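Local coordinates for uncharacterized protein (Legionella pneumophila subsp. pneumophila str. Philadelphia 1, PDB 4EZI) that is of unknown function but has the alpha/beta hydrolase fold and may hydrolyse esters, possibly as a triacylglycerol lipase, at residues I46-Q51 with T58-L63; V64-H69 with E150-L155; V114-L119 with S139-M144; K162-G167 with D364-F369. All coordinates share one frame; numbering follows the deposited sequence. Where two conformers were deposited one is given.

Contact 1: residues I46-Q51 with T58-L63; sequences INYKTQ and TIASGL
Tyr48 and Ala60 pair on neighbouring antiparallel strands, with their side chains on the same face of the sheet. The Tyr48 ring lies over the Ala60 methyl. Ala60 CB sits 4.0 Å from the ring centroid and 29° off the normal, a CH-pi contact over one face. The methyl is displaced toward the phenol end, so its nearest ring carbon is CZ, at 3.6 Å from Ala60 CB. Tyr48 CG stands between the backbone N and the carbonyl carbon (chi1 68°), which lays the ring across the neighbouring strand. The same two residues form a hydrogen-bonded pair, with Tyr48 N to Ala60 O and Ala60 N to Tyr48 O both 2.9 Å.

Thr50 with Thr58 and Ile46 with Gly62 repeat this pairing on either side. The two threonines lie side by side, their CG2 atoms 3.8 Å apart. Between them lie the non-hydrogen-bonded pairs Asn47 with Ser61 and Lys49 with Ile59; there Asn47 CA also comes 3.1 Å from Ala60 O in a CA-H...O contact. Ile59 CD1 packs 3.9 Å from Lys49 CG on the opposite face of the sheet from Tyr48.

Farther out, a water joins Tyr48 OH to Ser61 O, and Tyr48 OH also makes a weak hydrogen bond to Ser140 O. Thr50 OG1 is held by Asp143 and Thr58 OG1 by Asn124. Ser61 OG bonds Asp117 and Asp123 N. Helix 134-154 covers Tyr48 through Met144 and Ala147. The whole is a beta hairpin in the antiparallel part of the mixed central sheet of an alpha/beta hydrolase fold.

Contact 2: residues V64-H69 with E150-L155; sequences VAMPIH and ELANRL
Leu155 N is shared by two carbonyls at the end of helix 134-154. Leu155 N donates to Leu151 O at 3.0 Å. A second, weak bond runs from Leu155 N to Ala152 O at 3.2 Å. Leu151, Ala152 and Leu155 all touch Met66, so this last turn presents one apolar patch to the sheet. The arrangement is a helix packed on a beta sheet, as in the layers of the alpha/beta hydrolase fold. The axes of segments 64-67 and 150-154 come within 10.7 Å of each other, and side chains fill the distance.

Met66, a selenomethionine, does most of the bridging. Its chain is extended beyond CG (chi2 171°, chi3 179°), which carries the terminal methyl straight to the helix. There CE lies 3.8 Å from Ala152 CA, against the helix backbone itself. One atom back, SE meets the tip of Leu155, with CD1 at 4.0 Å. Val64, two residues earlier on the same side of the strand, adds a looser contact.

Met112 of the neighbouring strand touches Val64, Met66 and Ala152, and Tyr157 covers Met66 and Ala152. Leu151 reaches both strand residues with one branch: its CD2 is 3.6 Å from Met66 CE and 4.1 Å from Val64 CB.

Contact 3: residues V114-L119 with S139-M144; sequences VMPDYL and SSSIDM
Met144 packs tightly against Val114 and Pro116, while the far end of the contact is looser and joined through water. Met144 is a selenomethionine bent at chi2 (75°). Its CG comes down between the two strand residues, 3.8 Å from Val114 CG1 and 3.9 Å from Pro116 CB. Beyond the bend, Met144 CE turns along the strand to 3.9 Å from Met115 O. The side chains here are apolar and buried.

Toward Leu119 the chain leaves the strand and the distances grow. Ser141 OG lies near the plane of the Tyr118 ring, at its edge, 4.1 Å from CE1. That hydroxyl is already bonded to Leu137 O of its own helix. Leu119 CG stays 4.3 Å from Ser140 CB. A water spans the wider end: it accepts from Leu119 N at 2.8 Å and donates to Ser140 OG at 2.9 Å. Ser140 OG is also bonded to Thr136 O.

The Tyr118 hydroxyl bonds His81 O and Ser174 OG, and its side chain touches Glu170, a residue of the presumed nucleophile elbow. Strand 112-116 and helix 134-154 form the first half of a beta-alpha-beta crossover to strand 162-168, part of the alpha/beta hydrolase core.

Contact 4: residues K162-G167 with D364-F369; sequences KLYLAG and DFFKQF
Phe366 projects from helix 355-370 onto Tyr164 and Ala166 of strand 162-168. In an alpha/beta hydrolase fold this strand leads into the nucleophile elbow, to which Gly167 probably belongs. The helix runs nearly antiparallel to the strand, at 162°.

Phe366 CB lies over one face of the Tyr164 ring, 4.1 Å from its centroid. Phe366 CG then passes beside the base of the tyrosine. Tyr164 CB sits almost exactly over the centre of the Phe366 ring, 3.5 Å from the centroid and 6° off the normal. Each residue thus sets its CB on the other's ring. The two side chains slide past each other in opposite directions, and the rings barely overlap although their planes are only 28° apart.

Farther out, Phe366 CE2 reaches 3.7 Å from Ala166 CB. The tip, CZ, touches two groups near the ring plane: Ala166 CB at 3.6 Å and Leu165 O at 3.4 Å. The carbonyl oxygen therefore meets the ring at its edge. Ala193, Ala195 and Ile77 of the flanking strands also touch Phe366, and Tyr111 stacks on Tyr164, so the aromatic pair is buried.

The other link is polar and lies near the end of the helix. Lys162 bends at chi2 and then runs extended to the helix. Its amino group probably balances the partial negative charge of the carbonyls there; Gln372 O is one further acceptor. Lys162 NZ donates to Phe369 O at 2.8 Å, in the carbonyl plane.

From the N terminus, contact 1 comes first and closes a short hairpin between strands 41-51 and 57-67. Contact 2 opens directly afterwards on strand 57-67. It closes a loop of 80 residues when the end of helix 134-154 returns to the sheet. Contact 3 is nested inside that loop and joins the same helix to strand 112-116. Contacts 1, 2 and 3 touch one another. Contact 4 follows in series and brings the C-terminal helix back to strand 162-168, on the opposite face of the sheet from helix 134-154. Its loop spans the probable triad of Ser169, Asp318 and His351.

Contact 1: residues I46-Q51 with T58-L63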
# COMPACT_ATOMS: atom_id res chain seq x y z
N ILE A 46 -2.90 7.11 15.75
CA ILE A 46 -1.93 8.16 15.94
C ILE A 46 -2.02 9.20 14.84
O ILE A 46 -2.46 8.92 13.73
CB ILE A 46 -0.48 7.61 16.07
CG1 ILE A 46 0.11 7.12 14.73
CG2 ILE A 46 -0.39 6.48 17.10
CD1 ILE A 46 1.61 6.69 14.85
N ASN A 47 -1.55 10.39 15.18
CA ASN A 47 -1.33 11.47 14.24
C ASN A 47 0.13 11.87 14.28
O ASN A 47 0.75 11.89 15.37
CB ASN A 47 -2.23 12.65 14.54
CG ASN A 47 -3.67 12.25 14.68
OD1 ASN A 47 -4.15 11.95 15.78
ND2 ASN A 47 -4.38 12.22 13.56
N TYR A 48 0.70 12.17 13.12
CA TYR A 48 2.13 12.39 13.00
C TYR A 48 2.44 13.40 11.91
O TYR A 48 1.68 13.61 10.96
CB TYR A 48 2.85 11.06 12.76
CG TYR A 48 2.56 10.44 11.41
CD1 TYR A 48 1.41 9.68 11.20
CD2 TYR A 48 3.41 10.65 10.32
CE1 TYR A 48 1.14 9.11 9.98
CE2 TYR A 48 3.14 10.10 9.09
CZ TYR A 48 2.02 9.30 8.92
OH TYR A 48 1.73 8.74 7.69
N LYS A 49 3.62 14.00 12.04
CA LYS A 49 4.12 15.00 11.09
C LYS A 49 4.74 14.35 9.87
O LYS A 49 5.57 13.45 9.98
CB LYS A 49 5.20 15.86 11.74
CG LYS A 49 4.74 16.66 12.91
CD LYS A 49 5.89 17.48 13.49
CE LYS A 49 5.39 18.37 14.60
NZ LYS A 49 6.52 19.17 15.15
N THR A 50 4.39 14.88 8.71
CA THR A 50 5.01 14.42 7.47
C THR A 50 4.90 15.54 6.42
O THR A 50 4.35 16.59 6.69
CB THR A 50 4.38 13.07 7.03
OG1 THR A 50 5.18 12.44 6.04
CG2 THR A 50 2.94 13.23 6.55
N GLN A 51 5.43 15.32 5.22
CA GLN A 51 5.41 16.35 4.18
C GLN A 51 4.33 16.11 3.14
O GLN A 51 4.09 14.99 2.69
CB GLN A 51 6.77 16.42 3.48
CG GLN A 51 7.90 16.89 4.38
CD GLN A 51 7.71 18.32 4.85
OE1 GLN A 51 7.47 18.58 6.04
NE2 GLN A 51 7.79 19.25 3.92
N THR A 58 2.27 18.53 7.03
CA THR A 58 0.89 18.07 7.12
C THR A 58 0.82 16.97 8.19
O THR A 58 1.82 16.29 8.41
CB THR A 58 0.39 17.58 5.74
OG1 THR A 58 -1.02 17.36 5.79
CG2 THR A 58 1.09 16.32 5.28
N ILE A 59 -0.32 16.86 8.85
CA ILE A 59 -0.48 15.91 9.96
C ILE A 59 -1.34 14.75 9.46
O ILE A 59 -2.50 14.93 9.10
CB ILE A 59 -1.12 16.57 11.23
CG1 ILE A 59 -0.31 17.79 11.67
CG2 ILE A 59 -1.24 15.54 12.33
CD1 ILE A 59 1.14 17.58 11.90
N ALA A 60 -0.74 13.57 9.42
CA ALA A 60 -1.37 12.38 8.88
C ALA A 60 -1.69 11.39 10.01
O ALA A 60 -1.30 11.60 11.15
CB ALA A 60 -0.43 11.74 7.82
N SER A 61 -2.45 10.34 9.68
CA SER A 61 -2.94 9.39 10.68
C SER A 61 -2.64 7.94 10.30
O SER A 61 -2.35 7.64 9.14
CB SER A 61 -4.44 9.61 10.91
OG SER A 61 -5.20 9.55 9.70
N GLY A 62 -2.77 7.04 11.26
CA GLY A 62 -2.67 5.63 11.03
C GLY A 62 -2.92 4.86 12.30
O GLY A 62 -3.23 5.46 13.35
N LEU A 63 -2.83 3.53 12.20
CA LEU A 63 -3.09 2.61 13.28
C LEU A 63 -1.81 1.94 13.75
O LEU A 63 -0.98 1.52 12.93
CB LEU A 63 -4.04 1.52 12.80
CG LEU A 63 -4.66 0.62 13.88
CD1 LEU A 63 -5.66 1.39 14.75
CD2 LEU A 63 -5.33 -0.58 13.24
O HOH W 1 -4.19 13.64 11.06
O HOH W 2 -0.89 8.39 6.84

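Contact 2: residues V64-H69 with E150-L155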
# COMPACT_ATOMS: atom_id res chain seq x y z
N VAL A 64 -1.68 1.78 15.07
CA VAL A 64 -0.64 0.94 15.66
C VAL A 64 -1.32 -0.10 16.56
O VAL A 64 -2.17 0.24 17.39
CB VAL A 64 0.36 1.75 16.51
CG1 VAL A 64 1.43 0.83 17.08
CG2 VAL A 64 0.97 2.87 15.67
N ALA A 65 -0.96 -1.36 16.39
CA ALA A 65 -1.52 -2.47 17.16
C ALA A 65 -0.39 -3.24 17.83
O ALA A 65 0.54 -3.68 17.16
CB ALA A 65 -2.32 -3.39 16.26
N MSE A 66 -0.46 -3.35 19.15
CA MSE A 66 0.60 -3.91 19.99
C MSE A 66 0.11 -5.20 20.66
O MSE A 66 -0.78 -5.14 21.52
CB MSE A 66 1.03 -2.91 21.08
CG MSE A 66 1.71 -1.69 20.52
SE MSE A 66 1.98 -0.32 21.88
CE MSE A 66 2.90 1.03 20.83
N PRO A 67 0.73 -6.35 20.33
CA PRO A 67 0.45 -7.57 21.10
C PRO A 67 0.66 -7.35 22.60
O PRO A 67 1.68 -6.80 23.02
CB PRO A 67 1.45 -8.57 20.53
CG PRO A 67 1.70 -8.12 19.13
CD PRO A 67 1.62 -6.62 19.19
N ILE A 68 -0.31 -7.80 23.37
CA ILE A 68 -0.27 -7.69 24.82
C ILE A 68 0.39 -9.01 25.34
O ILE A 68 0.08 -10.11 24.91
CB ILE A 68 -1.70 -7.49 25.41
CG1 ILE A 68 -2.39 -6.25 24.81
CG2 ILE A 68 -1.66 -7.43 26.95
CD1 ILE A 68 -3.93 -6.26 25.01
N HIS A 69 1.32 -8.89 26.25
CA HIS A 69 2.04 -10.03 26.79
C HIS A 69 2.83 -10.84 25.76
O HIS A 69 2.65 -12.06 25.65
CB HIS A 69 1.11 -10.98 27.55
CG HIS A 69 0.38 -10.35 28.68
ND1 HIS A 69 -0.90 -10.71 29.05
CD2 HIS A 69 0.74 -9.35 29.53
CE1 HIS A 69 -1.29 -9.98 30.07
NE2 HIS A 69 -0.31 -9.14 30.38
N GLU A 150 8.17 5.96 18.22
CA GLU A 150 8.06 6.92 19.33
C GLU A 150 6.98 6.52 20.33
O GLU A 150 7.16 6.62 21.55
CB GLU A 150 7.79 8.34 18.83
CG GLU A 150 8.91 8.95 18.00
CD GLU A 150 8.54 10.27 17.35
OE1 GLU A 150 7.70 11.01 17.91
OE2 GLU A 150 9.09 10.59 16.27
N LEU A 151 5.83 6.09 19.82
CA LEU A 151 4.75 5.60 20.70
C LEU A 151 5.22 4.44 21.55
O LEU A 151 5.02 4.43 22.78
CB LEU A 151 3.52 5.24 19.88
CG LEU A 151 2.36 4.67 20.69
CD1 LEU A 151 1.78 5.71 21.64
CD2 LEU A 151 1.30 4.09 19.73
N ALA A 152 5.87 3.47 20.92
CA ALA A 152 6.35 2.32 21.69
C ALA A 152 7.33 2.76 22.77
O ALA A 152 7.25 2.26 23.90
CB ALA A 152 6.97 1.27 20.74
N ASN A 153 8.19 3.73 22.47
CA ASN A 153 9.14 4.24 23.50
C ASN A 153 8.39 4.90 24.65
O ASN A 153 8.71 4.68 25.82
CB ASN A 153 10.15 5.19 22.88
CG ASN A 153 11.17 5.70 23.89
OD1 ASN A 153 11.64 4.96 24.76
ND2 ASN A 153 11.54 6.98 23.76
N ARG A 154 7.40 5.71 24.32
CA ARG A 154 6.61 6.39 25.35
C ARG A 154 5.86 5.41 26.24
O ARG A 154 5.63 5.69 27.42
CB ARG A 154 5.64 7.37 24.71
CG ARG A 154 6.34 8.60 24.15
CD ARG A 154 5.43 9.35 23.24
NE ARG A 154 5.99 10.60 22.72
CZ ARG A 154 5.85 11.81 23.26
NH1 ARG A 154 5.20 11.98 24.41
NH2 ARG A 154 6.39 12.86 22.65
N LEU A 155 5.47 4.27 25.70
CA LEU A 155 4.72 3.25 26.43
C LEU A 155 5.59 2.16 27.04
O LEU A 155 5.06 1.22 27.61
CB LEU A 155 3.64 2.64 25.53
CG LEU A 155 2.54 3.61 25.11
CD1 LEU A 155 1.58 2.94 24.15
CD2 LEU A 155 1.79 4.09 26.37

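Contact 3: residues V114-L119 with S139-M144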
# COMPACT_ATOMS: atom_id res chain seq x y z
N VAL A 114 1.87 -1.76 12.15
CA VAL A 114 1.88 -0.32 11.92
C VAL A 114 1.29 -0.09 10.54
O VAL A 114 1.79 -0.63 9.58
CB VAL A 114 3.32 0.22 12.01
CG1 VAL A 114 3.40 1.67 11.67
CG2 VAL A 114 3.90 -0.05 13.42
N MSE A 115 0.22 0.71 10.45
CA MSE A 115 -0.56 0.83 9.24
C MSE A 115 -0.87 2.29 8.95
O MSE A 115 -1.78 2.87 9.56
CB MSE A 115 -1.86 0.03 9.36
CG MSE A 115 -1.63 -1.41 9.76
SE MSE A 115 -3.27 -2.44 9.83
CE MSE A 115 -3.60 -2.56 7.96
N PRO A 116 -0.15 2.91 8.01
CA PRO A 116 -0.47 4.30 7.67
C PRO A 116 -1.82 4.40 6.94
O PRO A 116 -2.16 3.52 6.15
CB PRO A 116 0.65 4.72 6.73
CG PRO A 116 1.13 3.42 6.12
CD PRO A 116 1.00 2.41 7.23
N ASP A 117 -2.53 5.51 7.13
CA ASP A 117 -3.72 5.77 6.33
C ASP A 117 -3.42 6.30 4.94
O ASP A 117 -4.21 6.09 4.02
CB ASP A 117 -4.66 6.78 7.03
CG ASP A 117 -5.30 6.25 8.29
OD1 ASP A 117 -5.36 5.02 8.50
OD2 ASP A 117 -5.80 7.09 9.06
N TYR A 118 -2.31 7.01 4.82
CA TYR A 118 -1.86 7.80 3.65
C TYR A 118 -2.44 9.22 3.70
O TYR A 118 -3.46 9.51 4.33
CB TYR A 118 -2.21 7.21 2.29
CG TYR A 118 -1.72 5.84 1.97
CD1 TYR A 118 -0.54 5.33 2.46
CD2 TYR A 118 -2.44 5.05 1.09
CE1 TYR A 118 -0.11 4.06 2.11
CE2 TYR A 118 -1.99 3.80 0.72
CZ TYR A 118 -0.83 3.28 1.23
OH TYR A 118 -0.37 2.03 0.84
N LEU A 119 -1.77 10.13 3.00
CA LEU A 119 -2.25 11.50 2.85
C LEU A 119 -3.60 11.53 2.15
O LEU A 119 -3.91 10.71 1.28
CB LEU A 119 -1.24 12.32 2.06
CG LEU A 119 0.14 12.46 2.68
CD1 LEU A 119 0.98 13.41 1.82
CD2 LEU A 119 0.09 12.92 4.13
N SER A 139 7.38 8.73 1.88
CA SER A 139 7.67 9.53 3.06
C SER A 139 6.58 9.40 4.12
O SER A 139 6.88 9.31 5.31
CB SER A 139 7.86 11.02 2.68
OG SER A 139 6.76 11.55 1.98
N SER A 140 5.30 9.35 3.72
CA SER A 140 4.23 9.21 4.68
C SER A 140 4.31 7.87 5.41
O SER A 140 3.99 7.80 6.60
CB SER A 140 2.85 9.42 4.05
OG SER A 140 2.52 8.38 3.15
N SER A 141 4.76 6.82 4.72
CA SER A 141 4.85 5.52 5.34
C SER A 141 6.07 5.45 6.29
O SER A 141 5.98 4.89 7.38
CB SER A 141 4.93 4.45 4.25
OG SER A 141 3.75 4.38 3.49
N ILE A 142 7.19 6.03 5.88
CA ILE A 142 8.37 6.07 6.76
C ILE A 142 8.09 6.89 8.03
O ILE A 142 8.43 6.48 9.14
CB ILE A 142 9.60 6.60 6.02
CG1 ILE A 142 10.02 5.58 4.96
CG2 ILE A 142 10.72 6.92 7.02
CD1 ILE A 142 11.11 6.08 4.01
N ASP A 143 7.48 8.05 7.84
CA ASP A 143 7.20 8.91 8.99
C ASP A 143 6.21 8.26 9.96
O ASP A 143 6.33 8.42 11.17
CB ASP A 143 6.73 10.28 8.52
CG ASP A 143 7.86 11.08 7.86
OD1 ASP A 143 9.04 10.78 8.12
OD2 ASP A 143 7.53 12.04 7.10
N MSE A 144 5.24 7.51 9.42
CA MSE A 144 4.34 6.72 10.27
C MSE A 144 5.13 5.71 11.11
O MSE A 144 4.89 5.56 12.30
CB MSE A 144 3.32 5.99 9.39
CG MSE A 144 2.44 5.01 10.14
SE MSE A 144 1.08 5.88 11.18
CE MSE A 144 0.64 4.34 12.25
O HOH W 3 0.34 9.12 1.39

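Contact 4: residues K162-G167 with D364-F369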
# COMPACT_ATOMS: atom_id res chain seq x y z
N LYS A 162 13.90 -6.33 14.39
CA LYS A 162 13.26 -6.95 13.22
C LYS A 162 12.21 -5.98 12.66
O LYS A 162 11.37 -5.47 13.39
CB LYS A 162 12.59 -8.27 13.58
CG LYS A 162 13.54 -9.40 14.02
CD LYS A 162 14.28 -10.03 12.86
CE LYS A 162 15.14 -11.24 13.30
NZ LYS A 162 15.87 -11.86 12.17
N LEU A 163 12.28 -5.76 11.35
CA LEU A 163 11.40 -4.86 10.63
C LEU A 163 10.99 -5.49 9.30
O LEU A 163 11.84 -5.81 8.46
CB LEU A 163 12.08 -3.52 10.40
CG LEU A 163 11.32 -2.49 9.56
CD1 LEU A 163 9.96 -2.11 10.17
CD2 LEU A 163 12.18 -1.26 9.36
N TYR A 164 9.69 -5.65 9.10
CA TYR A 164 9.15 -6.28 7.91
C TYR A 164 8.25 -5.27 7.19
O TYR A 164 7.50 -4.55 7.84
CB TYR A 164 8.32 -7.51 8.30
CG TYR A 164 8.98 -8.42 9.33
CD1 TYR A 164 10.00 -9.28 8.97
CD2 TYR A 164 8.61 -8.36 10.66
CE1 TYR A 164 10.61 -10.11 9.94
CE2 TYR A 164 9.19 -9.16 11.61
CZ TYR A 164 10.21 -10.02 11.26
OH TYR A 164 10.79 -10.83 12.20
N LEU A 165 8.29 -5.24 5.86
CA LEU A 165 7.48 -4.29 5.09
C LEU A 165 6.60 -5.07 4.11
O LEU A 165 7.12 -5.83 3.31
CB LEU A 165 8.37 -3.31 4.31
CG LEU A 165 9.52 -2.63 5.07
CD1 LEU A 165 10.32 -1.78 4.08
CD2 LEU A 165 9.07 -1.83 6.27
N ALA A 166 5.29 -4.84 4.13
CA ALA A 166 4.37 -5.51 3.21
C ALA A 166 3.25 -4.56 2.83
O ALA A 166 2.98 -3.59 3.51
CB ALA A 166 3.79 -6.78 3.82
N GLY A 167 2.54 -4.91 1.76
CA GLY A 167 1.36 -4.18 1.36
C GLY A 167 0.72 -4.89 0.20
O GLY A 167 1.27 -5.87 -0.30
N ASP A 364 4.36 -15.90 5.95
CA ASP A 364 5.30 -17.01 5.93
C ASP A 364 6.72 -16.56 5.57
O ASP A 364 7.70 -17.06 6.12
CB ASP A 364 4.84 -18.09 4.96
CG ASP A 364 3.66 -18.88 5.47
OD1 ASP A 364 3.37 -18.88 6.69
OD2 ASP A 364 3.03 -19.57 4.63
N PHE A 365 6.83 -15.62 4.64
CA PHE A 365 8.12 -15.05 4.28
C PHE A 365 8.77 -14.34 5.47
O PHE A 365 9.95 -14.54 5.75
CB PHE A 365 7.95 -14.09 3.11
CG PHE A 365 9.22 -13.62 2.47
CD1 PHE A 365 10.05 -14.50 1.80
CD2 PHE A 365 9.57 -12.28 2.51
CE1 PHE A 365 11.20 -14.05 1.17
CE2 PHE A 365 10.72 -11.82 1.91
CZ PHE A 365 11.53 -12.71 1.21
N PHE A 366 7.99 -13.54 6.18
CA PHE A 366 8.52 -12.84 7.33
C PHE A 366 8.94 -13.80 8.44
O PHE A 366 10.00 -13.62 9.06
CB PHE A 366 7.50 -11.82 7.86
CG PHE A 366 7.21 -10.71 6.87
CD1 PHE A 366 8.09 -10.43 5.82
CD2 PHE A 366 6.03 -9.99 6.97
CE1 PHE A 366 7.82 -9.42 4.94
CE2 PHE A 366 5.76 -8.96 6.07
CZ PHE A 366 6.65 -8.68 5.05
N LYS A 367 8.17 -14.85 8.64
CA LYS A 367 8.54 -15.85 9.64
C LYS A 367 9.89 -16.52 9.31
O LYS A 367 10.70 -16.78 10.21
CB LYS A 367 7.44 -16.89 9.79
CG LYS A 367 6.20 -16.37 10.53
CD LYS A 367 6.46 -16.31 12.04
CE LYS A 367 5.45 -15.44 12.75
NZ LYS A 367 5.85 -15.24 14.18
N GLN A 368 10.14 -16.75 8.02
CA GLN A 368 11.40 -17.32 7.58
C GLN A 368 12.56 -16.45 8.02
O GLN A 368 13.57 -16.97 8.50
CB GLN A 368 11.41 -17.50 6.07
CG GLN A 368 12.69 -18.09 5.53
CD GLN A 368 12.68 -18.29 4.02
OE1 GLN A 368 11.61 -18.39 3.40
NE2 GLN A 368 13.87 -18.37 3.44
N PHE A 369 12.43 -15.14 7.88
CA PHE A 369 13.49 -14.22 8.24
C PHE A 369 13.49 -13.82 9.70
O PHE A 369 14.53 -13.40 10.21
CB PHE A 369 13.57 -13.07 7.22
CG PHE A 369 14.04 -13.58 5.90
CD1 PHE A 369 15.37 -13.92 5.75
CD2 PHE A 369 13.14 -13.90 4.88
CE1 PHE A 369 15.81 -14.51 4.59
CE2 PHE A 369 13.59 -14.47 3.71
CZ PHE A 369 14.93 -14.77 3.57